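PDB 5KCK: anthranilate synthase component I from Streptococcus pneumoniae serotype 4, which is one component of a synthase, an alpha/beta protein with broad antiparallel sheets that forms a dimer of identical subunits in this structure. Local coordinates for residues 237-242 with 408-413; 231-236 with 251-256; 144-149 with 397-402; 85-90 with 140-145; 186-191 with 382-387. All blocks are in the same frame, centred on the assembly; numbering follows the deposited sequence. Where two conformers were deposited one is given.

Interaction 1 (237-242 with 408-413); sequences NPSNYL and AIRTMI
Asn237 and Arg410 meet through their polar ends, yet both facing atoms are N-H donors: Asn237 ND2 lies 2.9 Å from Arg410 NH2, so the pair cannot be a hydrogen bond as modelled and its meaning is doubtful. The amide and guanidinium planes are turned 54° apart. The amide oxygen looks the other way, with Asn237 OD1 2.9 Å from Thr236 OG1. A looser polar approach comes from Ser239, whose OG stands 3.9 Å from Arg410 NH2 while its hydrogen bond goes to the carbonyl of Ala255.

Van der Waals contact adds Asn237 CB and CG, each 3.7 Å from Arg410 NH2. The arginine gets there by a bent chain: CG is anti to its carbonyl carbon (chi1 -62°), and further bends at chi2 and chi3 lay the guanidinium against the loop.

Within 408-413 a side-chain-to-backbone bond spans the residues where the strand begins: Thr411 OG1 donates to Ile409 O over 2.8 Å, from well above the carbonyl plane. The same hydroxyl is also bonded to Tyr243 OH.

The second subunit lies close by: Pro238 packs on its Ile32, and Leu242 pairs in a beta ladder with that chain. The contact thus joins the loop between helix 226-236 and strand 242-246 to the start of strand 411-415, which pairs with strand 250-254.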
# COMPACT_ATOMS: atom_id res chain seq x y z
N ASN A 237 13.08 -3.45 -3.94
CA ASN A 237 12.95 -4.91 -3.80
C ASN A 237 11.92 -5.25 -2.74
O ASN A 237 12.25 -5.82 -1.69
CB ASN A 237 14.30 -5.55 -3.47
CG ASN A 237 15.30 -5.40 -4.59
OD1 ASN A 237 15.95 -4.36 -4.72
ND2 ASN A 237 15.44 -6.43 -5.40
N PRO A 238 10.66 -4.95 -2.98
CA PRO A 238 9.62 -5.31 -2.01
C PRO A 238 9.37 -6.81 -1.93
O PRO A 238 8.54 -7.35 -2.66
CB PRO A 238 8.39 -4.55 -2.52
CG PRO A 238 8.62 -4.43 -3.99
CD PRO A 238 10.10 -4.25 -4.16
N SER A 239 10.08 -7.49 -1.03
CA SER A 239 9.96 -8.93 -0.83
C SER A 239 9.14 -9.22 0.42
O SER A 239 8.92 -8.35 1.27
CB SER A 239 11.33 -9.59 -0.69
OG SER A 239 12.12 -9.38 -1.86
N ASN A 240 8.70 -10.48 0.54
CA ASN A 240 8.08 -10.95 1.77
C ASN A 240 8.99 -10.78 2.97
O ASN A 240 8.51 -10.82 4.11
CB ASN A 240 7.68 -12.41 1.65
CG ASN A 240 6.25 -12.59 1.22
OD1 ASN A 240 5.44 -11.66 1.33
ND2 ASN A 240 5.91 -13.78 0.74
N TYR A 241 10.30 -10.60 2.75
CA TYR A 241 11.28 -10.45 3.82
C TYR A 241 12.19 -9.28 3.51
O TYR A 241 12.99 -9.33 2.57
CB TYR A 241 12.09 -11.72 4.00
CG TYR A 241 11.24 -12.91 4.29
CD1 TYR A 241 10.80 -13.16 5.58
CD2 TYR A 241 10.85 -13.78 3.28
CE1 TYR A 241 10.01 -14.25 5.87
CE2 TYR A 241 10.05 -14.88 3.57
CZ TYR A 241 9.64 -15.11 4.87
OH TYR A 241 8.85 -16.19 5.19
N LEU A 242 12.07 -8.22 4.30
CA LEU A 242 13.04 -7.14 4.34
C LEU A 242 13.54 -7.02 5.76
O LEU A 242 12.78 -7.19 6.72
CB LEU A 242 12.41 -5.83 3.87
CG LEU A 242 12.14 -5.75 2.37
CD1 LEU A 242 10.96 -4.82 2.12
CD2 LEU A 242 13.37 -5.26 1.66
N ALA A 408 18.62 -17.08 3.63
CA ALA A 408 19.55 -15.94 3.61
C ALA A 408 20.26 -15.84 2.26
O ALA A 408 21.47 -16.05 2.11
CB ALA A 408 20.53 -16.05 4.77
N ILE A 409 19.48 -15.51 1.24
CA ILE A 409 20.00 -15.09 -0.05
C ILE A 409 19.63 -13.62 -0.22
O ILE A 409 18.83 -13.07 0.53
CB ILE A 409 19.44 -15.92 -1.22
CG1 ILE A 409 17.92 -15.79 -1.27
CG2 ILE A 409 19.89 -17.38 -1.14
CD1 ILE A 409 17.28 -16.66 -2.33
N ARG A 410 20.21 -13.00 -1.24
CA ARG A 410 20.02 -11.57 -1.50
C ARG A 410 20.24 -10.77 -0.21
O ARG A 410 19.48 -9.86 0.13
CB ARG A 410 18.64 -11.31 -2.09
CG ARG A 410 18.41 -11.98 -3.44
CD ARG A 410 18.36 -10.94 -4.54
NE ARG A 410 17.36 -9.92 -4.23
CZ ARG A 410 16.06 -10.05 -4.49
NH1 ARG A 410 15.61 -11.14 -5.09
NH2 ARG A 410 15.22 -9.08 -4.15
N THR A 411 21.29 -11.13 0.51
CA THR A 411 21.57 -10.58 1.82
C THR A 411 22.99 -10.03 1.82
O THR A 411 23.92 -10.71 1.36
CB THR A 411 21.40 -11.65 2.89
OG1 THR A 411 20.03 -12.08 2.90
CG2 THR A 411 21.77 -11.11 4.26
N MSE A 412 23.15 -8.82 2.32
CA MSE A 412 24.45 -8.18 2.43
C MSE A 412 24.94 -8.14 3.89
O MSE A 412 24.18 -7.86 4.81
CB MSE A 412 24.39 -6.77 1.84
CG MSE A 412 25.66 -5.96 1.93
SE MSE A 412 25.38 -4.11 1.29
CE MSE A 412 25.04 -4.52 -0.60
N ILE A 413 26.23 -8.41 4.09
CA ILE A 413 26.86 -8.35 5.40
C ILE A 413 27.80 -7.15 5.42
O ILE A 413 28.69 -7.05 4.56
CB ILE A 413 27.64 -9.64 5.74
CG1 ILE A 413 26.81 -10.89 5.40
CG2 ILE A 413 28.08 -9.62 7.19
CD1 ILE A 413 25.46 -10.90 6.03

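Interaction 2 (231-236 with 251-256); sequences RNLRVT and QIIGAS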
# COMPACT_ATOMS: atom_id res chain seq x y z
N ARG A 231 16.77 1.86 3.11
CA ARG A 231 15.62 2.66 2.70
C ARG A 231 15.39 2.55 1.20
O ARG A 231 14.24 2.49 0.74
CB ARG A 231 15.81 4.13 3.10
CG ARG A 231 15.86 4.37 4.60
CD ARG A 231 16.25 5.83 4.90
NE ARG A 231 15.29 6.75 4.31
CZ ARG A 231 15.47 8.06 4.18
NH1 ARG A 231 16.60 8.62 4.60
NH2 ARG A 231 14.53 8.80 3.63
N ASN A 232 16.46 2.51 0.41
CA ASN A 232 16.28 2.38 -1.03
C ASN A 232 15.92 0.95 -1.40
O ASN A 232 15.13 0.73 -2.33
CB ASN A 232 17.55 2.82 -1.76
CG ASN A 232 17.32 2.94 -3.26
OD1 ASN A 232 16.47 3.73 -3.71
ND2 ASN A 232 18.05 2.15 -4.04
N LEU A 233 16.48 -0.02 -0.67
CA LEU A 233 16.23 -1.42 -0.97
C LEU A 233 14.75 -1.77 -0.83
O LEU A 233 14.18 -2.47 -1.68
CB LEU A 233 17.07 -2.30 -0.05
CG LEU A 233 17.01 -3.81 -0.32
CD1 LEU A 233 17.61 -4.13 -1.69
CD2 LEU A 233 17.71 -4.60 0.78
N ARG A 234 14.11 -1.28 0.24
CA ARG A 234 12.72 -1.65 0.47
C ARG A 234 11.78 -1.03 -0.54
O ARG A 234 10.64 -1.49 -0.68
CB ARG A 234 12.30 -1.30 1.91
CG ARG A 234 12.43 0.16 2.27
CD ARG A 234 12.52 0.37 3.79
NE ARG A 234 11.29 0.07 4.52
CZ ARG A 234 10.17 0.79 4.43
NH1 ARG A 234 10.10 1.85 3.63
NH2 ARG A 234 9.11 0.44 5.14
N VAL A 235 12.22 -0.01 -1.28
CA VAL A 235 11.42 0.51 -2.39
C VAL A 235 11.69 -0.27 -3.68
O VAL A 235 10.77 -0.52 -4.46
CB VAL A 235 11.68 2.02 -2.58
CG1 VAL A 235 11.00 2.52 -3.84
CG2 VAL A 235 11.18 2.78 -1.36
N THR A 236 12.94 -0.66 -3.93
CA THR A 236 13.28 -1.33 -5.18
C THR A 236 13.18 -2.85 -5.12
O THR A 236 13.18 -3.49 -6.18
CB THR A 236 14.70 -0.93 -5.62
OG1 THR A 236 15.67 -1.49 -4.72
CG2 THR A 236 14.85 0.58 -5.63
N GLN A 251 26.37 -5.50 10.59
CA GLN A 251 24.97 -5.35 10.22
C GLN A 251 24.63 -6.34 9.12
O GLN A 251 25.48 -6.70 8.30
CB GLN A 251 24.62 -3.92 9.74
CG GLN A 251 24.80 -2.80 10.75
CD GLN A 251 26.26 -2.43 10.96
OE1 GLN A 251 27.01 -2.28 10.01
NE2 GLN A 251 26.66 -2.32 12.22
N ILE A 252 23.37 -6.75 9.09
CA ILE A 252 22.85 -7.64 8.06
C ILE A 252 21.67 -6.93 7.41
O ILE A 252 20.74 -6.49 8.09
CB ILE A 252 22.44 -9.00 8.66
CG1 ILE A 252 23.69 -9.73 9.18
CG2 ILE A 252 21.72 -9.86 7.63
CD1 ILE A 252 23.37 -11.03 9.84
N ILE A 253 21.74 -6.79 6.09
CA ILE A 253 20.74 -6.05 5.32
C ILE A 253 20.31 -6.92 4.15
O ILE A 253 21.16 -7.34 3.35
CB ILE A 253 21.27 -4.70 4.81
CG1 ILE A 253 22.06 -3.99 5.90
CG2 ILE A 253 20.12 -3.84 4.31
CD1 ILE A 253 22.75 -2.70 5.43
N GLY A 254 19.02 -7.19 4.03
CA GLY A 254 18.62 -8.10 2.98
C GLY A 254 17.18 -7.96 2.56
O GLY A 254 16.36 -7.34 3.23
N ALA A 255 16.90 -8.59 1.41
CA ALA A 255 15.58 -8.58 0.78
C ALA A 255 15.31 -9.97 0.18
O ALA A 255 15.06 -10.13 -1.01
CB ALA A 255 15.51 -7.50 -0.29
N SER A 256 15.38 -10.99 1.02
CA SER A 256 15.17 -12.35 0.55
C SER A 256 13.73 -12.55 0.10
O SER A 256 12.80 -12.25 0.86
CB SER A 256 15.49 -13.37 1.63
OG SER A 256 15.15 -14.66 1.19
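The flat group that matters is the peptide joining Gly254 to Ala255, and Leu233 lies on one of its faces: the methyl CD2 sits almost straight above the carbonyl carbon, with Leu233 CD2 3.8 Å from Gly254 C. The edges of this backbone are taken up by sheet pairing. Ala255 N is bonded to Arg410 O on the side of strand 411-415, and Gly254 pairs through its backbone with Tyr243 of strand 242-246. At Gly254 the methyl meets the main chain itself.

The rest is methyl against methyl. Leu233 CD2 is 3.8 Å from Ala255 CB, and the branch point follows close behind, Leu233 CG lying 4.0 Å from the same Ala255 CB. A longer contact, 4.3 Å between Leu233 CD2 and Ile253 CG2, widens the footprint along the strand. CG of Leu233 stands opposite its backbone N (chi1 -175°), a torsion that carries CD2 across the strand's end to touch all three residues. The side-chain contacts are all apolar, and all four touching residues are buried.

Leu233 projects from the last turns of helix 226-236, where Thr236 N still bonds to Asn232 O at 3.0 Å. Next to it on the helix, Arg234 forms a salt bridge with Glu30 of the second subunit. Phe229 and Tyr230, one turn earlier, also pack on Ile253. The helix thus lies against the hairpin of strands 242-246 and 250-254 that follows it in the chain, with strand 411-415 pairing beside strand 250-254.

Interaction 3 (144-149 with 397-402); sequences DALYSE and LSATGD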
# COMPACT_ATOMS: atom_id res chain seq x y z
N ASP A 144 6.43 -5.30 27.20
CA ASP A 144 5.93 -6.54 27.79
C ASP A 144 6.90 -7.03 28.86
O ASP A 144 8.05 -6.59 28.93
CB ASP A 144 5.74 -7.60 26.69
CG ASP A 144 4.70 -8.63 27.05
OD1 ASP A 144 4.77 -9.18 28.17
OD2 ASP A 144 3.81 -8.89 26.21
N ALA A 145 6.43 -7.94 29.72
CA ALA A 145 7.25 -8.45 30.81
C ALA A 145 7.57 -9.94 30.67
O ALA A 145 7.89 -10.59 31.67
CB ALA A 145 6.58 -8.19 32.16
N LEU A 146 7.54 -10.46 29.44
CA LEU A 146 7.79 -11.88 29.17
C LEU A 146 9.06 -12.39 29.82
O LEU A 146 9.08 -13.47 30.42
CB LEU A 146 7.89 -12.09 27.65
CG LEU A 146 6.64 -11.97 26.80
CD1 LEU A 146 7.02 -12.07 25.34
CD2 LEU A 146 5.69 -13.08 27.19
N TYR A 147 10.17 -11.66 29.65
CA TYR A 147 11.48 -12.19 30.00
C TYR A 147 12.08 -11.55 31.24
O TYR A 147 13.09 -12.06 31.75
CB TYR A 147 12.43 -12.02 28.81
CG TYR A 147 11.90 -12.70 27.56
CD1 TYR A 147 11.90 -14.09 27.45
CD2 TYR A 147 11.37 -11.96 26.51
CE1 TYR A 147 11.40 -14.73 26.31
CE2 TYR A 147 10.88 -12.58 25.36
CZ TYR A 147 10.89 -13.96 25.27
OH TYR A 147 10.39 -14.57 24.15
N SER A 148 11.47 -10.48 31.76
CA SER A 148 12.02 -9.74 32.89
C SER A 148 11.15 -9.77 34.14
O SER A 148 11.68 -9.53 35.23
CB SER A 148 12.21 -8.26 32.50
OG SER A 148 10.96 -7.70 32.15
N GLU A 149 9.86 -10.07 34.02
CA GLU A 149 8.88 -9.90 35.10
C GLU A 149 8.82 -8.46 35.60
O GLU A 149 8.54 -8.21 36.78
CB GLU A 149 9.16 -10.87 36.26
CG GLU A 149 9.52 -12.28 35.82
CD GLU A 149 8.37 -13.01 35.15
OE1 GLU A 149 7.21 -12.86 35.60
OE2 GLU A 149 8.62 -13.73 34.16
N LEU A 397 11.79 -15.89 15.99
CA LEU A 397 11.14 -16.94 16.76
C LEU A 397 10.29 -16.26 17.83
O LEU A 397 10.83 -15.62 18.74
CB LEU A 397 12.15 -17.90 17.38
CG LEU A 397 11.59 -18.94 18.36
CD1 LEU A 397 10.81 -20.03 17.62
CD2 LEU A 397 12.73 -19.53 19.19
N SER A 398 8.98 -16.37 17.71
CA SER A 398 8.09 -15.70 18.63
C SER A 398 7.97 -16.46 19.95
O SER A 398 8.08 -17.69 20.00
CB SER A 398 6.71 -15.53 18.01
OG SER A 398 5.83 -14.92 18.93
N ALA A 399 7.72 -15.70 21.02
CA ALA A 399 7.49 -16.30 22.34
C ALA A 399 6.32 -17.27 22.33
O ALA A 399 6.25 -18.17 23.18
CB ALA A 399 7.24 -15.19 23.36
N THR A 400 5.37 -17.12 21.39
CA THR A 400 4.31 -18.10 21.23
C THR A 400 4.82 -19.45 20.74
O THR A 400 4.06 -20.42 20.74
CB THR A 400 3.26 -17.60 20.24
OG1 THR A 400 3.85 -17.51 18.93
CG2 THR A 400 2.74 -16.23 20.66
N GLY A 401 6.08 -19.53 20.29
CA GLY A 401 6.56 -20.70 19.59
C GLY A 401 6.34 -20.67 18.09
O GLY A 401 6.83 -21.58 17.39
N ASP A 402 5.61 -19.69 17.57
CA ASP A 402 5.55 -19.46 16.14
C ASP A 402 6.91 -19.00 15.63
O ASP A 402 7.75 -18.48 16.38
CB ASP A 402 4.50 -18.41 15.78
CG ASP A 402 3.08 -18.93 15.92
OD1 ASP A 402 2.90 -20.15 16.11
OD2 ASP A 402 2.14 -18.11 15.83
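Leu146 and Ala399 bring their CA atoms to 8.1 Å where the loop 144-149 faces a type I turn, Ser398 to Gly401, that closes the beta hairpin of strands 393-398 and 403-407. Gly401 N bonds to Ser398 O at 2.7 Å and Ser398 N to Asp402 O at 2.8 Å, the pattern of a type I turn with a G1 beta bulge. Gly401 takes the positive phi (88°) of the bulge position, where a side chain would press on the preceding carbonyl. Thr400 adds an ST turn, its OG1 accepting from Asp402 N.

Ala399, at the first corner of the turn, is the residue of the turn that the loop touches, and its CB is met from two directions. Leu146 brings a methyl, CD1, to 3.7 Å from Ala399 CB. Tyr147 brings its phenol end, the alanine methyl standing obliquely to the ring. With CG anti to the carbonyl carbon (chi1 -57°), the Tyr147 ring reaches toward the turn, and Leu146 CB rests over the rim of one of its faces.

The phenol oxygen is not spent on the alanine: Tyr147 OH is hydrogen-bonded to the carbonyl of Ile78, at the end of helix 70-78. Ala399 in turn is tied through its backbone to Lys80 and Gly91, so the hairpin end, the chain after helix 70-78 and the loop after strand 138-144 converge here. At the meeting point Tyr147 OH stands 3.3 Å from Ala399 CB.

Interaction 4 (85-90 with 140-145); sequences SELPFG and HVIEDA
Leu87 leans on His140 and Ile142 of strand 138-144, an outermost strand, within this chain, of a three-stranded antiparallel sheet; a strand of the second subunit pairs with it, so the sheet runs on across the interface. Its CB points at the strand, and CG, anti to the carbonyl carbon (chi1 -56°), turns the two methyls toward the alternate residues His140 and Ile142. CD1 takes the aliphatic part: Leu87 CD1 is 4.0 Å from His140 CB and meets Ile142 CD1 tip to tip. CD2 goes to the ring, lying 3.8 Å from the centroid of the His140 imidazole and 11° off the ring normal. This is a CH-pi contact over the centre of one face, while at the ring's ND1 a hydrogen bond runs to Glu4 of the second subunit.

The backbone ahead of the leucine is shaped by an ST turn, Leu87 N donating almost straight to Ser85 OG at 3.3 Å, although Ser85 is poorly ordered. Val131 of the neighbouring strand 128-133 also packs against Leu87, which therefore rests on two strands of the sheet.

Farther along, where the segments stand apart, a water spans the gap. It donates to both sides, bridging the carbonyl of Gly90 and a carboxylate on the strand, with its oxygen 3.0 Å from Gly90 O and 2.6 Å from Asp144 OD2.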
# COMPACT_ATOMS: atom_id res chain seq x y z
N SER A 85 -0.73 -13.68 21.73
CA SER A 85 -0.92 -12.38 21.09
C SER A 85 -1.37 -12.59 19.65
O SER A 85 -1.06 -13.62 19.04
CB SER A 85 0.35 -11.53 21.13
OG SER A 85 0.21 -10.37 20.33
N GLU A 86 -2.10 -11.61 19.12
CA GLU A 86 -2.66 -11.67 17.78
C GLU A 86 -1.85 -10.88 16.76
O GLU A 86 -2.27 -10.77 15.60
CB GLU A 86 -4.11 -11.16 17.80
CG GLU A 86 -4.25 -9.63 17.84
CD GLU A 86 -3.58 -8.98 19.06
OE1 GLU A 86 -3.26 -9.68 20.04
OE2 GLU A 86 -3.39 -7.74 19.02
N LEU A 87 -0.69 -10.28 17.17
CA LEU A 87 0.27 -9.65 16.27
C LEU A 87 1.25 -10.70 15.75
O LEU A 87 1.51 -11.70 16.43
CB LEU A 87 1.03 -8.54 17.00
CG LEU A 87 0.18 -7.44 17.63
CD1 LEU A 87 1.01 -6.54 18.55
CD2 LEU A 87 -0.52 -6.61 16.55
N PRO A 88 1.81 -10.51 14.55
CA PRO A 88 2.66 -11.56 13.96
C PRO A 88 3.83 -11.99 14.85
O PRO A 88 4.15 -13.20 14.90
CB PRO A 88 3.15 -10.92 12.65
CG PRO A 88 2.91 -9.44 12.82
CD PRO A 88 1.66 -9.36 13.64
N PHE A 89 4.49 -11.05 15.53
CA PHE A 89 5.69 -11.36 16.31
C PHE A 89 5.37 -11.54 17.80
O PHE A 89 5.64 -12.59 18.37
CB PHE A 89 6.75 -10.28 16.08
CG PHE A 89 7.96 -10.37 16.99
CD1 PHE A 89 8.79 -11.48 16.98
CD2 PHE A 89 8.27 -9.32 17.84
CE1 PHE A 89 9.90 -11.56 17.82
CE2 PHE A 89 9.38 -9.38 18.67
CZ PHE A 89 10.19 -10.51 18.67
N GLY A 90 4.78 -10.53 18.43
CA GLY A 90 4.40 -10.68 19.83
C GLY A 90 5.53 -10.90 20.82
O GLY A 90 5.29 -11.42 21.92
N HIS A 140 1.24 -0.58 16.78
CA HIS A 140 1.17 -1.12 18.13
C HIS A 140 2.53 -0.95 18.79
O HIS A 140 3.50 -1.61 18.39
CB HIS A 140 0.75 -2.59 18.11
CG HIS A 140 -0.60 -2.83 17.49
ND1 HIS A 140 -1.73 -3.03 18.24
CD2 HIS A 140 -0.99 -2.87 16.20
CE1 HIS A 140 -2.77 -3.19 17.44
NE2 HIS A 140 -2.35 -3.10 16.19
N VAL A 141 2.62 -0.08 19.79
CA VAL A 141 3.86 0.11 20.53
C VAL A 141 3.74 -0.68 21.82
O VAL A 141 2.87 -0.39 22.65
CB VAL A 141 4.12 1.60 20.81
CG1 VAL A 141 5.49 1.79 21.46
CG2 VAL A 141 4.03 2.40 19.51
N ILE A 142 4.61 -1.67 22.01
CA ILE A 142 4.43 -2.70 23.03
C ILE A 142 5.61 -2.68 23.99
O ILE A 142 6.77 -2.65 23.57
CB ILE A 142 4.29 -4.10 22.41
CG1 ILE A 142 3.17 -4.13 21.35
CG2 ILE A 142 4.09 -5.15 23.50
CD1 ILE A 142 1.79 -4.22 21.93
N GLU A 143 5.31 -2.72 25.29
CA GLU A 143 6.28 -3.03 26.33
C GLU A 143 5.70 -4.19 27.13
O GLU A 143 4.60 -4.06 27.67
CB GLU A 143 6.55 -1.82 27.23
CG GLU A 143 7.27 -0.66 26.54
CD GLU A 143 8.75 -0.95 26.27
OE1 GLU A 143 9.32 -1.85 26.93
OE2 GLU A 143 9.35 -0.27 25.40
N ASP A 144 6.43 -5.30 27.20
CA ASP A 144 5.93 -6.54 27.79
C ASP A 144 6.90 -7.03 28.86
O ASP A 144 8.05 -6.59 28.93
CB ASP A 144 5.74 -7.60 26.69
CG ASP A 144 4.70 -8.63 27.05
OD1 ASP A 144 4.77 -9.18 28.17
OD2 ASP A 144 3.81 -8.89 26.21
N ALA A 145 6.43 -7.94 29.72
CA ALA A 145 7.25 -8.45 30.81
C ALA A 145 7.57 -9.94 30.67
O ALA A 145 7.89 -10.59 31.67
CB ALA A 145 6.58 -8.19 32.16
O HOH W 1 4.75 -9.16 23.85

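Interaction 5 (186-191 with 382-387); sequences PHIAPH and LETEKR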
# COMPACT_ATOMS: atom_id res chain seq x y z
N PRO A 186 35.87 -9.43 -6.69
CA PRO A 186 35.61 -10.85 -6.48
C PRO A 186 36.57 -11.45 -5.47
O PRO A 186 37.70 -10.98 -5.29
CB PRO A 186 35.83 -11.46 -7.87
CG PRO A 186 36.83 -10.54 -8.52
CD PRO A 186 36.52 -9.15 -7.99
N HIS A 187 36.12 -12.50 -4.79
CA HIS A 187 36.99 -13.18 -3.84
C HIS A 187 37.74 -14.35 -4.46
O HIS A 187 38.70 -14.83 -3.85
CB HIS A 187 36.19 -13.65 -2.62
CG HIS A 187 35.91 -12.55 -1.65
ND1 HIS A 187 35.76 -12.77 -0.30
CD2 HIS A 187 35.75 -11.22 -1.83
CE1 HIS A 187 35.53 -11.63 0.32
NE2 HIS A 187 35.51 -10.66 -0.59
N ILE A 188 37.33 -14.82 -5.64
CA ILE A 188 38.09 -15.81 -6.37
C ILE A 188 38.20 -15.37 -7.82
O ILE A 188 37.41 -14.56 -8.32
CB ILE A 188 37.47 -17.22 -6.29
CG1 ILE A 188 36.15 -17.27 -7.04
CG2 ILE A 188 37.27 -17.63 -4.84
CD1 ILE A 188 35.45 -18.59 -6.91
N ALA A 189 39.20 -15.92 -8.51
CA ALA A 189 39.38 -15.64 -9.92
C ALA A 189 38.22 -16.21 -10.72
O ALA A 189 37.71 -17.28 -10.39
CB ALA A 189 40.69 -16.24 -10.42
N PRO A 190 37.78 -15.52 -11.78
CA PRO A 190 36.75 -16.08 -12.66
C PRO A 190 37.06 -17.48 -13.17
O PRO A 190 36.16 -18.31 -13.29
CB PRO A 190 36.67 -15.06 -13.80
CG PRO A 190 37.14 -13.78 -13.19
CD PRO A 190 38.19 -14.16 -12.19
N HIS A 191 38.34 -17.75 -13.47
CA HIS A 191 38.73 -19.05 -14.01
C HIS A 191 38.73 -20.13 -12.93
O HIS A 191 38.48 -21.30 -13.22
CB HIS A 191 40.10 -18.92 -14.69
CG HIS A 191 40.90 -20.18 -14.72
ND1 HIS A 191 41.81 -20.51 -13.74
CD2 HIS A 191 40.96 -21.18 -15.63
CE1 HIS A 191 42.39 -21.66 -14.03
NE2 HIS A 191 41.89 -22.09 -15.18
N LEU A 382 35.00 -27.61 -2.55
CA LEU A 382 35.21 -26.67 -3.64
C LEU A 382 35.26 -25.22 -3.19
O LEU A 382 36.18 -24.49 -3.56
CB LEU A 382 34.10 -26.85 -4.68
CG LEU A 382 34.03 -28.26 -5.24
CD1 LEU A 382 32.81 -28.42 -6.12
CD2 LEU A 382 35.31 -28.57 -6.01
N GLU A 383 34.30 -24.76 -2.40
CA GLU A 383 34.34 -23.38 -1.93
C GLU A 383 35.47 -23.21 -0.93
O GLU A 383 35.79 -24.12 -0.15
CB GLU A 383 33.00 -22.99 -1.31
CG GLU A 383 31.88 -22.88 -2.34
CD GLU A 383 30.58 -22.36 -1.75
OE1 GLU A 383 30.55 -22.10 -0.53
OE2 GLU A 383 29.59 -22.21 -2.51
N THR A 384 36.10 -22.04 -0.96
CA THR A 384 37.28 -21.77 -0.15
C THR A 384 37.00 -20.85 1.03
O THR A 384 37.92 -20.56 1.80
CB THR A 384 38.39 -21.17 -1.03
OG1 THR A 384 37.94 -19.93 -1.59
CG2 THR A 384 38.73 -22.13 -2.15
N GLU A 385 35.76 -20.40 1.20
CA GLU A 385 35.38 -19.52 2.30
C GLU A 385 34.15 -20.09 2.98
O GLU A 385 33.21 -20.53 2.31
CB GLU A 385 35.06 -18.10 1.82
CG GLU A 385 36.20 -17.36 1.15
CD GLU A 385 35.75 -16.03 0.57
OE1 GLU A 385 35.15 -16.02 -0.53
OE2 GLU A 385 35.97 -14.98 1.22
N LYS A 386 34.16 -20.08 4.31
CA LYS A 386 32.97 -20.43 5.07
C LYS A 386 31.80 -19.55 4.64
O LYS A 386 31.95 -18.34 4.46
CB LYS A 386 33.24 -20.26 6.56
CG LYS A 386 32.08 -20.55 7.47
CD LYS A 386 32.52 -20.45 8.92
CE LYS A 386 31.38 -20.70 9.88
NZ LYS A 386 31.75 -20.27 11.25
N ARG A 387 30.64 -20.17 4.45
CA ARG A 387 29.48 -19.43 3.95
C ARG A 387 28.97 -18.42 4.97
O ARG A 387 28.67 -17.28 4.62
CB ARG A 387 28.37 -20.39 3.53
CG ARG A 387 28.65 -21.02 2.18
CD ARG A 387 27.58 -21.98 1.74
NE ARG A 387 27.74 -22.27 0.32
CZ ARG A 387 26.80 -22.82 -0.43
NH1 ARG A 387 25.63 -23.14 0.11
NH2 ARG A 387 27.03 -23.05 -1.72
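His187 and Glu385 cross at about a right angle as side chains, yet their polar ends meet in nearly ideal hydrogen-bond geometry. His187 ND1 donates to Glu385 OE2 at 2.7 Å, with an N-H...O angle of 168°. The oxygen lies in the imidazole plane and is met on its syn side, while the ring and carboxylate planes are 35° apart. Glu385 OE1 lies close to the histidine's first side-chain carbon, 3.3 Å from His187 CB. The glutamate reaches across with an extended chain beyond CG.

Beside this polar pair is a lighter touch, Ile188 CG2 resting 4.0 Å from Thr384 OG1. Within the loop 382-387, Arg387 grips Glu383 side-on in a salt bridge: Arg387 NE bonds to Glu383 OE1 at 2.9 Å and Arg387 NH2 to Glu383 OE2 at 2.8 Å.

The two segments are the lead-in to helix 190-205 and the loop after helix 372-382, joined at the surface, with strand 211-221 alongside both. Ser219 OG of that strand is bonded to His187 NE2; Thr115, from another part of the chain, is bonded through OG1 to Glu385 OE2.

Both imidazole nitrogens are thus engaged, which should fix the rotation of the ring, and Glu385 OE2 is shared between two hydrogen-bond partners. A carboxylate so close to ND1 would be expected to polarise the imidazole and probably to favour its protonated form.

How the interactions relate
Interactions 1 and 2 lie near the centre of the folded chain, their centres 6 Å apart, and hold the same sheet: strands 411-415 and 250-254 are neighbours in it. Interaction 2 is buried and apolar; interaction 1, at the loop beyond the same helix, is partly buried and polar. Interactions 3 and 4, 9 Å between centres, share Asp144 and Ala145; in both a methyl meets a ring side chain, over the imidazole face in interaction 4 and at the phenol end in interaction 3. Interaction 5 is the surface contact, its centre about 40 Å from that of interaction 3; it has a hydrogen bond between its segments, and alone has no second subunit against it.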